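Long-range contacts in nucleoside kinase (Methanococcus jannaschii, PDB 2C49), which phosphorylates nucleosides to nucleoside monophosphates, preferring inosine, guanosine and cytidine as acceptors and ATP as phosphate donor: residues T14-I19 with T96-I101; F182-K187 with A251-A256; F143-A148 with L173-E178. All coordinates share one frame; numbering follows the deposited sequence.

Overall arrangement
From the N terminus, strand 15-21 meets strand 98-103 in contact 1, closing a loop of 76 residues within the small four-stranded sheet that lies over the nucleoside. The chain then completes the eight-stranded sheet that strands 7-11 and 58-62 have begun. Contact 3 joins helix 141-151 to helix 170-177, with strand 156-160 between them in the chain, and contact 2 brings strand 182-185 against the later helix 245-258. The three loops follow in series; none nests or crosses another. Contacts 2 and 3 touch where Leu183 packs on Ile177, while Phe182 and Phe184 turn to helix 245-258. Contact 1 stands apart, its nearest atoms about 11 Å from those of either other contact.

Contact 1 (T14-I19 with T96-I101); sequences TALDYI and TPKAWI. With ADN (adenosine), chain C.
Tyr18 and Trp100 face the same way from parallel strands of the four-stranded sheet that serves as the substrate lid in this PfkB-family kinase. Four backbone hydrogen bonds tie the strands, the straightest from Tyr18 N to Ala99 O (2.9 Å, 176° at the hydrogen). Both aromatics have CG anti to the carbonyl carbon (chi1 -81° in Tyr18), which sends them off side by side. Tyr18 CB meets Ala99 O (3.8 Å) and then Trp100 CD1, and CG nears Trp100 NE1. Tyr18 CD1 sits over one indole face near its rim, 3.3 Å from Trp100 NE1, and CE1 follows toward Trp100 CZ2. The planes differ by 28°, and the rings, slid apart, barely overlap. At the tip, Tyr18 OH bonds to Lys39 and to Glu95 of the second subunit, whose Trp100 meets both rings; tyrosine suits this place, its ring packing on aromatics and its hydroxyl meeting charges. On the other face, Asp17, Ala99 and Ile101 look toward adenosine. Ala99, with only a methyl, fits beside the ribose 2'-hydroxyl, its CB 3.4 Å from Asp17 OD1. A carboxylate matches a ribose diol: Asp17 OD1 accepts from adenosine O2' at 2.6 Å, and Asp17 OD2 from adenosine O3' at 2.5 Å.

Contact 2 (F182-K187 with A251-A256); sequences FLFMNK and AGFLSA. With ANP (phosphoaminophosphonic acid-adenylate ester), chain F.
Three phenylalanines meet as a chain of T-shaped pairs in which the ring of Phe253 plays both parts, edge to one partner and face to the other. Its edge is turned toward the face of Phe182, with planes at 73° and centroids 5.9 Å apart. The edge of Phe184 in turn points at the face of Phe253, almost perpendicular at 89°, and Phe184 CZ comes within 3.6 Å of Phe253 CD2. Phe253 can reach in from helix 245-258 because its CG stands anti to the backbone N (chi1 -168°), carrying the ring off the helix toward strand 182-185. Leu254, the next residue of that helix, adds a branched apolar end that touches both strand phenylalanines: its CD2 lies at the edge of Phe182, 3.9 Å from Phe182 CD2, and 4.1 Å from Phe184 CE1. The contact thus packs a helix against the central sheet of the ribokinase-like alpha/beta fold. It borders the active site: Phe184 also lies beside Arg250, the probable transition-state stabiliser, and Asn186, two residues farther on, belongs to the ATP site. Since no hydrogen bond crosses between the segments, cohesion here probably comes mainly from burial of carbon surface and from weakly positive ring C-H edges set against the electron-rich faces of neighbouring rings.

Contact 3 (F143-A148 with L173-E178); sequences FNLKCA and LLEIIE
Ala148 N donates to Asn144 O at 3.0 Å, an ordinary helical bond that joins two residues whose side chains both meet Ile176 of the neighbouring helix. Alanine suits this place because its lone methyl lets the second helix come close: Ala148 CB rests 3.9 Å from Ile176 CG2. The other branch of Ile176 runs toward Leu145. With CG1 anti to its carbonyl carbon (chi1 -64°), the isoleucine spreads its two arms, CG2 to Ala148 and CG1 to Leu145, while CD1 continues to within 4.4 Å of Asn144 CB. Leu145 CD1 and Ile176 CG1 are only 3.4 Å apart, tighter than usual for two carbons, and the two side chains cross at a slant. The segments 143-148 and 173-178 belong to helices that follow consecutive parallel strands of the large sheet, 131-137 and 156-160, in the repeated beta-alpha-beta crossover of an alpha/beta fold. The axes of 143-148 and 173-177 come within 9.4 Å of each other and are inclined by 23°. Ile136 of strand 131-137 supports Asn144 and Ala148, and Tyr168 covers Ile176. An alanine in place of Ile176 would strip away CG1, CG2 and CD1, so that Leu145 CD1 would probably lose its closest partner and a gap would be likely to open between the helices. Farther from the sheet the packing changes character. Leu145 meets Glu175 at about a right angle, its CD1 3.5 Å from Glu175 CG, the apolar stem of the acid. Glutamate fits this partly exposed border because the stem covers leucine while the carboxylate finds a charged mate: Glu175 OE1 still grazes Leu145 CD2 at 3.7 Å, and Glu175 OE2 forms a salt bridge with Lys149 NZ.

Contact 1 (T14-I19 with T96-I101)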
loop_
_atom_site.group_PDB
_atom_site.type_symbol
_atom_site.label_atom_id
_atom_site.label_comp_id
_atom_site.label_asym_id
_atom_site.label_seq_id
_atom_site.Cartn_x
_atom_site.Cartn_y
_atom_site.Cartn_z
ATOM N N THR A 14 4.372 -16.461 2.834
ATOM C CA THR A 14 5.497 -15.598 2.589
ATOM C C THR A 14 4.965 -14.307 1.950
ATOM O O THR A 14 4.159 -14.345 1.022
ATOM C CB THR A 14 6.455 -16.308 1.610
ATOM O OG1 THR A 14 6.931 -17.497 2.271
ATOM C CG2 THR A 14 7.754 -15.447 1.410
ATOM N N ALA A 15 5.409 -13.156 2.432
ATOM C CA ALA A 15 4.764 -11.900 2.020
ATOM C C ALA A 15 5.743 -10.750 2.044
ATOM O O ALA A 15 6.767 -10.851 2.703
ATOM C CB ALA A 15 3.566 -11.588 2.964
ATOM N N LEU A 16 5.422 -9.668 1.323
ATOM C CA LEU A 16 6.115 -8.387 1.430
ATOM C C LEU A 16 5.228 -7.419 2.244
ATOM O O LEU A 16 4.027 -7.295 2.012
ATOM C CB LEU A 16 6.464 -7.775 0.050
ATOM C CG LEU A 16 7.485 -8.615 -0.715
ATOM C CD1 LEU A 16 7.602 -8.222 -2.158
ATOM C CD2 LEU A 16 8.873 -8.589 0.001
ATOM N N ASP A 17 5.851 -6.781 3.224
ATOM C CA ASP A 17 5.172 -5.990 4.223
ATOM C C ASP A 17 5.538 -4.523 4.071
ATOM O O ASP A 17 6.731 -4.191 3.913
ATOM C CB ASP A 17 5.724 -6.356 5.600
ATOM C CG ASP A 17 5.223 -7.672 6.123
ATOM O OD1 ASP A 17 4.352 -8.358 5.500
ATOM O OD2 ASP A 17 5.633 -8.079 7.235
ATOM N N TYR A 18 4.526 -3.678 4.166
ATOM C CA TYR A 18 4.688 -2.257 4.440
ATOM C C TYR A 18 4.263 -2.089 5.900
ATOM O O TYR A 18 3.241 -2.660 6.317
ATOM C CB TYR A 18 3.699 -1.464 3.578
ATOM C CG TYR A 18 4.095 -1.213 2.142
ATOM C CD1 TYR A 18 3.426 -1.858 1.096
ATOM C CD2 TYR A 18 5.102 -0.291 1.823
ATOM C CE1 TYR A 18 3.733 -1.586 -0.229
ATOM C CE2 TYR A 18 5.438 -0.024 0.493
ATOM C CZ TYR A 18 4.733 -0.664 -0.530
ATOM O OH TYR A 18 5.035 -0.402 -1.844
ATOM N N ILE A 19 5.047 -1.361 6.692
ATOM C CA ILE A 19 4.774 -1.223 8.131
ATOM C C ILE A 19 4.790 0.276 8.481
ATOM O O ILE A 19 5.801 0.948 8.226
ATOM C CB ILE A 19 5.825 -2.014 8.956
ATOM C CG1 ILE A 19 5.915 -3.500 8.497
ATOM C CG2 ILE A 19 5.569 -1.885 10.449
ATOM C CD1 ILE A 19 7.063 -4.278 9.121
ATOM N N THR A 96 2.848 -12.219 -5.185
ATOM C CA THR A 96 3.176 -12.641 -3.836
ATOM C C THR A 96 2.226 -11.888 -2.875
ATOM O O THR A 96 1.910 -10.736 -3.123
ATOM C CB THR A 96 4.651 -12.356 -3.572
ATOM O OG1 THR A 96 5.442 -13.198 -4.446
ATOM C CG2 THR A 96 5.063 -12.797 -2.172
ATOM N N PRO A 97 1.735 -12.545 -1.818
ATOM C CA PRO A 97 0.911 -11.854 -0.813
ATOM C C PRO A 97 1.585 -10.619 -0.200
ATOM O O PRO A 97 2.809 -10.547 -0.080
ATOM C CB PRO A 97 0.693 -12.931 0.252
ATOM C CG PRO A 97 0.744 -14.229 -0.566
ATOM C CD PRO A 97 1.851 -13.991 -1.532
ATOM N N LYS A 98 0.764 -9.651 0.174
ATOM C CA LYS A 98 1.293 -8.359 0.640
ATOM C C LYS A 98 0.480 -7.857 1.815
ATOM O O LYS A 98 -0.733 -8.012 1.832
ATOM C CB LYS A 98 1.272 -7.307 -0.456
ATOM C CG LYS A 98 2.484 -7.368 -1.390
ATOM C CD LYS A 98 2.148 -6.795 -2.736
ATOM C CE LYS A 98 3.391 -6.827 -3.665
ATOM N NZ LYS A 98 3.645 -8.236 -4.159
ATOM N N ALA A 99 1.169 -7.238 2.769
ATOM C CA ALA A 99 0.520 -6.743 3.982
ATOM C C ALA A 99 0.771 -5.242 4.164
ATOM O O ALA A 99 1.877 -4.771 3.917
ATOM C CB ALA A 99 1.036 -7.538 5.204
ATOM N N TRP A 100 -0.258 -4.521 4.602
ATOM C CA TRP A 100 -0.145 -3.122 5.030
ATOM C C TRP A 100 -0.476 -3.114 6.514
ATOM O O TRP A 100 -1.614 -3.409 6.916
ATOM C CB TRP A 100 -1.114 -2.212 4.264
ATOM C CG TRP A 100 -0.627 -1.911 2.897
ATOM C CD1 TRP A 100 -0.033 -0.753 2.471
ATOM C CD2 TRP A 100 -0.687 -2.774 1.748
ATOM N NE1 TRP A 100 0.270 -0.826 1.129
ATOM C CE2 TRP A 100 -0.109 -2.063 0.657
ATOM C CE3 TRP A 100 -1.194 -4.063 1.514
ATOM C CZ2 TRP A 100 0.028 -2.618 -0.616
ATOM C CZ3 TRP A 100 -1.069 -4.607 0.234
ATOM C CH2 TRP A 100 -0.452 -3.878 -0.814
ATOM N N ILE A 101 0.528 -2.776 7.316
ATOM C CA ILE A 101 0.472 -2.918 8.768
ATOM C C ILE A 101 0.612 -1.553 9.421
ATOM O O ILE A 101 1.580 -0.819 9.159
ATOM C CB ILE A 101 1.607 -3.876 9.221
ATOM C CG1 ILE A 101 1.412 -5.251 8.545
ATOM C CG2 ILE A 101 1.665 -3.993 10.761
ATOM C CD1 ILE A 101 2.628 -6.159 8.579
HETATM O "O5'" ADN C . 3.031 -12.130 11.926
HETATM C "C5'" ADN C . 3.446 -10.911 11.312
HETATM C "C4'" ADN C . 3.245 -11.109 9.806
HETATM O "O4'" ADN C . 1.904 -11.458 9.463
HETATM C "C3'" ADN C . 3.761 -10.095 8.761
HETATM O "O3'" ADN C . 5.054 -10.355 8.216
HETATM C "C2'" ADN C . 2.675 -10.016 7.672
HETATM O "O2'" ADN C . 3.092 -10.469 6.386
HETATM C "C1'" ADN C . 1.591 -10.980 8.154
HETATM N N9 ADN C . 0.224 -10.521 8.079
HETATM C C8 ADN C . -0.283 -9.305 8.397
HETATM N N7 ADN C . -1.642 -9.305 8.227
HETATM C C5 ADN C . -2.002 -10.533 7.843
HETATM C C6 ADN C . -3.192 -11.303 7.466
HETATM N N6 ADN C . -4.358 -10.686 7.528
HETATM N N1 ADN C . -3.102 -12.600 7.079
HETATM C C2 ADN C . -1.930 -13.277 7.042
HETATM N N3 ADN C . -0.775 -12.684 7.381
HETATM C C4 ADN C . -0.786 -11.299 7.757
#

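Contact 2 (F182-K187 with A251-A256)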
loop_
_atom_site.group_PDB
_atom_site.type_symbol
_atom_site.label_atom_id
_atom_site.label_comp_id
_atom_site.label_asym_id
_atom_site.label_seq_id
_atom_site.Cartn_x
_atom_site.Cartn_y
_atom_site.Cartn_z
ATOM N N PHE A 182 1.028 -28.294 19.701
ATOM C CA PHE A 182 1.266 -26.950 20.274
ATOM C C PHE A 182 0.395 -25.941 19.589
ATOM O O PHE A 182 0.520 -25.745 18.406
ATOM C CB PHE A 182 2.719 -26.468 20.109
ATOM C CG PHE A 182 3.763 -27.326 20.824
ATOM C CD1 PHE A 182 3.410 -28.177 21.881
ATOM C CD2 PHE A 182 5.096 -27.259 20.446
ATOM C CE1 PHE A 182 4.372 -28.971 22.522
ATOM C CE2 PHE A 182 6.088 -28.063 21.083
ATOM C CZ PHE A 182 5.723 -28.910 22.113
ATOM N N LEU A 183 -0.456 -25.258 20.355
ATOM C CA LEU A 183 -1.331 -24.217 19.859
ATOM C C LEU A 183 -0.859 -22.857 20.412
ATOM O O LEU A 183 -0.811 -22.674 21.638
ATOM C CB LEU A 183 -2.783 -24.490 20.388
ATOM C CG LEU A 183 -3.916 -23.599 19.866
ATOM C CD1 LEU A 183 -3.958 -23.662 18.319
ATOM C CD2 LEU A 183 -5.313 -23.994 20.450
ATOM N N PHE A 184 -0.537 -21.923 19.507
ATOM C CA PHE A 184 -0.093 -20.581 19.857
ATOM C C PHE A 184 -1.158 -19.574 19.400
ATOM O O PHE A 184 -1.607 -19.625 18.251
ATOM C CB PHE A 184 1.194 -20.212 19.106
ATOM C CG PHE A 184 2.440 -21.003 19.535
ATOM C CD1 PHE A 184 2.747 -22.223 18.945
ATOM C CD2 PHE A 184 3.305 -20.478 20.495
ATOM C CE1 PHE A 184 3.919 -22.932 19.306
ATOM C CE2 PHE A 184 4.491 -21.151 20.867
ATOM C CZ PHE A 184 4.794 -22.403 20.268
ATOM N N MET A 185 -1.533 -18.664 20.298
ATOM C CA MET A 185 -2.402 -17.536 19.961
ATOM C C MET A 185 -1.982 -16.282 20.724
ATOM O O MET A 185 -1.500 -16.398 21.865
ATOM C CB MET A 185 -3.844 -17.893 20.304
ATOM C CG MET A 185 -4.422 -18.930 19.353
ATOM S SD MET A 185 -6.189 -19.329 19.591
ATOM C CE MET A 185 -6.108 -20.128 21.091
ATOM N N ASN A 186 -2.276 -15.162 20.094
ATOM C CA ASN A 186 -2.223 -13.841 20.656
ATOM C C ASN A 186 -3.314 -13.791 21.698
ATOM O O ASN A 186 -4.215 -14.633 21.698
ATOM C CB ASN A 186 -2.755 -12.832 19.654
ATOM C CG ASN A 186 -1.741 -11.851 19.222
ATOM O OD1 ASN A 186 -0.605 -11.873 19.700
ATOM N ND2 ASN A 186 -2.114 -10.966 18.305
ATOM N N LYS A 187 -3.280 -12.812 22.592
ATOM C CA LYS A 187 -4.396 -12.575 23.515
ATOM C C LYS A 187 -5.694 -12.332 22.727
ATOM O O LYS A 187 -6.744 -12.819 23.108
ATOM C CB LYS A 187 -4.093 -11.398 24.445
ATOM C CG LYS A 187 -3.753 -10.081 23.770
ATOM C CD LYS A 187 -2.983 -9.162 24.714
ATOM C CE LYS A 187 -3.890 -8.120 25.337
ATOM N NZ LYS A 187 -3.165 -6.841 25.585
ATOM N N ALA A 251 9.494 -18.893 16.718
ATOM C CA ALA A 251 10.804 -19.365 16.229
ATOM C C ALA A 251 11.689 -19.766 17.421
ATOM O O ALA A 251 12.359 -20.810 17.409
ATOM C CB ALA A 251 11.523 -18.246 15.355
ATOM N N GLY A 252 11.719 -18.916 18.450
ATOM C CA GLY A 252 12.534 -19.195 19.649
ATOM C C GLY A 252 12.004 -20.425 20.407
ATOM O O GLY A 252 12.760 -21.343 20.736
ATOM N N PHE A 253 10.704 -20.443 20.680
ATOM C CA PHE A 253 10.059 -21.545 21.386
ATOM C C PHE A 253 10.322 -22.890 20.682
ATOM O O PHE A 253 10.756 -23.873 21.295
ATOM C CB PHE A 253 8.541 -21.279 21.471
ATOM C CG PHE A 253 7.799 -22.182 22.418
ATOM C CD1 PHE A 253 7.259 -21.666 23.594
ATOM C CD2 PHE A 253 7.612 -23.537 22.131
ATOM C CE1 PHE A 253 6.576 -22.490 24.489
ATOM C CE2 PHE A 253 6.885 -24.358 23.002
ATOM C CZ PHE A 253 6.388 -23.830 24.198
ATOM N N LEU A 254 10.084 -22.927 19.384
ATOM C CA LEU A 254 10.199 -24.198 18.641
ATOM C C LEU A 254 11.637 -24.607 18.396
ATOM O O LEU A 254 11.965 -25.792 18.420
ATOM C CB LEU A 254 9.439 -24.118 17.321
ATOM C CG LEU A 254 7.934 -23.852 17.394
ATOM C CD1 LEU A 254 7.326 -23.604 15.944
ATOM C CD2 LEU A 254 7.233 -24.980 18.030
ATOM N N SER A 255 12.520 -23.632 18.201
ATOM C CA SER A 255 13.961 -23.944 18.086
ATOM C C SER A 255 14.510 -24.593 19.369
ATOM O O SER A 255 15.272 -25.586 19.327
ATOM C CB SER A 255 14.766 -22.695 17.751
ATOM O OG SER A 255 14.307 -22.121 16.541
ATOM N N ALA A 256 14.140 -23.999 20.496
ATOM C CA ALA A 256 14.555 -24.480 21.815
ATOM C C ALA A 256 13.966 -25.885 22.024
ATOM O O ALA A 256 14.588 -26.751 22.627
ATOM C CB ALA A 256 14.062 -23.489 22.933
HETATM P PG ANP F . 1.111 -8.133 16.204
HETATM O O1G ANP F . 2.037 -8.003 14.913
HETATM O O2G ANP F . 0.190 -6.855 16.402
HETATM O O3G ANP F . 0.177 -9.406 15.991
HETATM P PB ANP F . 1.249 -9.041 18.990
HETATM O O1B ANP F . -0.033 -8.178 19.371
HETATM O O2B ANP F . 0.775 -10.400 18.284
HETATM N N3B ANP F . 2.077 -8.271 17.663
HETATM P PA ANP F . 2.458 -10.719 20.871
HETATM O O1A ANP F . 1.379 -11.307 21.890
HETATM O O2A ANP F . 2.625 -11.710 19.632
HETATM O O3A ANP F . 2.177 -9.223 20.328
HETATM O "O5'" ANP F . 3.879 -10.673 21.633
HETATM C "C5'" ANP F . 4.609 -11.872 21.486
HETATM C "C4'" ANP F . 5.731 -11.911 22.495
HETATM O "O4'" ANP F . 6.863 -11.103 22.127
HETATM C "C3'" ANP F . 5.400 -11.622 23.954
HETATM O "O3'" ANP F . 4.905 -12.677 24.734
HETATM C "C2'" ANP F . 6.590 -10.846 24.482
HETATM O "O2'" ANP F . 7.439 -11.810 25.113
HETATM C "C1'" ANP F . 7.413 -10.452 23.269
HETATM N N9 ANP F . 7.176 -8.989 23.199
HETATM C C8 ANP F . 6.064 -8.332 22.764
HETATM N N7 ANP F . 6.146 -6.968 22.866
HETATM C C5 ANP F . 7.357 -6.744 23.398
HETATM C C6 ANP F . 8.179 -5.591 23.812
HETATM N N6 ANP F . 7.640 -4.361 23.628
HETATM N N1 ANP F . 9.427 -5.793 24.322
HETATM C C2 ANP F . 9.986 -7.012 24.499
HETATM N N3 ANP F . 9.340 -8.156 24.159
HETATM C C4 ANP F . 7.994 -8.034 23.609
#

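Contact 3 (F143-A148 with L173-E178)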
loop_
_atom_site.group_PDB
_atom_site.type_symbol
_atom_site.label_atom_id
_atom_site.label_comp_id
_atom_site.label_asym_id
_atom_site.label_seq_id
_atom_site.Cartn_x
_atom_site.Cartn_y
_atom_site.Cartn_z
ATOM N N PHE A 143 -6.197 -26.019 3.518
ATOM C CA PHE A 143 -4.866 -26.537 3.296
ATOM C C PHE A 143 -4.176 -26.802 4.636
ATOM O O PHE A 143 -3.501 -27.829 4.815
ATOM C CB PHE A 143 -4.017 -25.590 2.398
ATOM C CG PHE A 143 -2.661 -26.138 2.071
ATOM C CD1 PHE A 143 -2.497 -27.042 1.018
ATOM C CD2 PHE A 143 -1.543 -25.773 2.816
ATOM C CE1 PHE A 143 -1.262 -27.560 0.720
ATOM C CE2 PHE A 143 -0.260 -26.305 2.528
ATOM C CZ PHE A 143 -0.131 -27.199 1.470
ATOM N N ASN A 144 -4.358 -25.888 5.583
ATOM C CA ASN A 144 -3.755 -26.048 6.900
ATOM C C ASN A 144 -4.289 -27.285 7.616
ATOM O O ASN A 144 -3.545 -27.951 8.320
ATOM C CB ASN A 144 -3.991 -24.801 7.751
ATOM C CG ASN A 144 -3.126 -23.621 7.309
ATOM O OD1 ASN A 144 -3.290 -22.496 7.778
ATOM N ND2 ASN A 144 -2.206 -23.884 6.445
ATOM N N LEU A 145 -5.580 -27.562 7.454
ATOM C CA LEU A 145 -6.196 -28.753 8.046
ATOM C C LEU A 145 -5.630 -30.016 7.374
ATOM O O LEU A 145 -5.373 -30.992 8.050
ATOM C CB LEU A 145 -7.722 -28.733 7.899
ATOM C CG LEU A 145 -8.493 -29.972 8.440
ATOM C CD1 LEU A 145 -8.318 -30.156 9.971
ATOM C CD2 LEU A 145 -9.949 -29.916 8.085
ATOM N N LYS A 146 -5.436 -29.980 6.056
ATOM C CA LYS A 146 -4.759 -31.087 5.402
ATOM C C LYS A 146 -3.373 -31.317 6.019
ATOM O O LYS A 146 -2.978 -32.453 6.228
ATOM C CB LYS A 146 -4.587 -30.842 3.909
ATOM C CG LYS A 146 -5.861 -31.044 3.085
ATOM C CD LYS A 146 -5.580 -30.660 1.614
ATOM C CE LYS A 146 -6.917 -30.608 0.809
ATOM N NZ LYS A 146 -6.638 -30.270 -0.601
ATOM N N CYS A 147 -2.633 -30.247 6.268
ATOM C CA CYS A 147 -1.265 -30.371 6.794
ATOM C C CYS A 147 -1.272 -31.013 8.184
ATOM O O CYS A 147 -0.493 -31.923 8.474
ATOM C CB CYS A 147 -0.638 -28.973 6.902
ATOM S SG CYS A 147 -0.141 -28.362 5.287
ATOM N N ALA A 148 -2.167 -30.513 9.039
ATOM C CA ALA A 148 -2.283 -30.986 10.409
ATOM C C ALA A 148 -2.724 -32.456 10.452
ATOM O O ALA A 148 -2.165 -33.248 11.214
ATOM C CB ALA A 148 -3.265 -30.073 11.219
ATOM N N LEU A 173 -11.882 -25.091 12.634
ATOM C CA LEU A 173 -10.902 -24.646 13.629
ATOM C C LEU A 173 -10.817 -25.749 14.672
ATOM O O LEU A 173 -9.719 -26.145 15.099
ATOM C CB LEU A 173 -11.292 -23.286 14.259
ATOM C CG LEU A 173 -10.302 -22.804 15.343
ATOM C CD1 LEU A 173 -8.880 -22.624 14.805
ATOM C CD2 LEU A 173 -10.768 -21.531 15.976
ATOM N N LEU A 174 -11.976 -26.306 15.017
ATOM C CA LEU A 174 -12.010 -27.375 15.994
ATOM C C LEU A 174 -11.213 -28.589 15.490
ATOM O O LEU A 174 -10.418 -29.161 16.213
ATOM C CB LEU A 174 -13.444 -27.786 16.333
ATOM C CG LEU A 174 -13.544 -29.012 17.261
ATOM C CD1 LEU A 174 -12.792 -28.818 18.588
ATOM C CD2 LEU A 174 -15.010 -29.371 17.538
ATOM N N GLU A 175 -11.445 -28.976 14.244
ATOM C CA GLU A 175 -10.764 -30.142 13.717
ATOM C C GLU A 175 -9.244 -30.011 13.628
ATOM O O GLU A 175 -8.562 -30.993 13.841
ATOM C CB GLU A 175 -11.332 -30.562 12.386
ATOM C CG GLU A 175 -10.686 -31.848 11.927
ATOM C CD GLU A 175 -11.521 -32.590 10.945
ATOM O OE1 GLU A 175 -12.219 -31.915 10.157
ATOM O OE2 GLU A 175 -11.487 -33.838 11.009
ATOM N N ILE A 176 -8.725 -28.831 13.284
ATOM C CA ILE A 176 -7.301 -28.592 13.267
ATOM C C ILE A 176 -6.717 -28.679 14.698
ATOM O O ILE A 176 -5.664 -29.241 14.921
ATOM C CB ILE A 176 -6.918 -27.213 12.635
ATOM C CG1 ILE A 176 -7.308 -27.134 11.181
ATOM C CG2 ILE A 176 -5.435 -27.088 12.604
ATOM C CD1 ILE A 176 -7.224 -25.697 10.573
ATOM N N ILE A 177 -7.437 -28.133 15.667
ATOM C CA ILE A 177 -6.973 -28.191 17.046
ATOM C C ILE A 177 -6.934 -29.651 17.540
ATOM O O ILE A 177 -6.080 -30.023 18.314
ATOM C CB ILE A 177 -7.828 -27.270 17.951
ATOM C CG1 ILE A 177 -7.449 -25.785 17.696
ATOM C CG2 ILE A 177 -7.633 -27.611 19.478
ATOM C CD1 ILE A 177 -8.499 -24.805 18.253
ATOM N N GLU A 178 -7.835 -30.490 17.048
ATOM C CA GLU A 178 -7.805 -31.880 17.439
ATOM C C GLU A 178 -6.594 -32.622 16.847
ATOM O O GLU A 178 -6.257 -33.706 17.305
ATOM C CB GLU A 178 -9.138 -32.506 17.067
ATOM C CG GLU A 178 -10.159 -31.946 18.068
ATOM C CD GLU A 178 -11.566 -32.419 17.883
ATOM O OE1 GLU A 178 -11.934 -32.741 16.730
ATOM O OE2 GLU A 178 -12.312 -32.409 18.897
#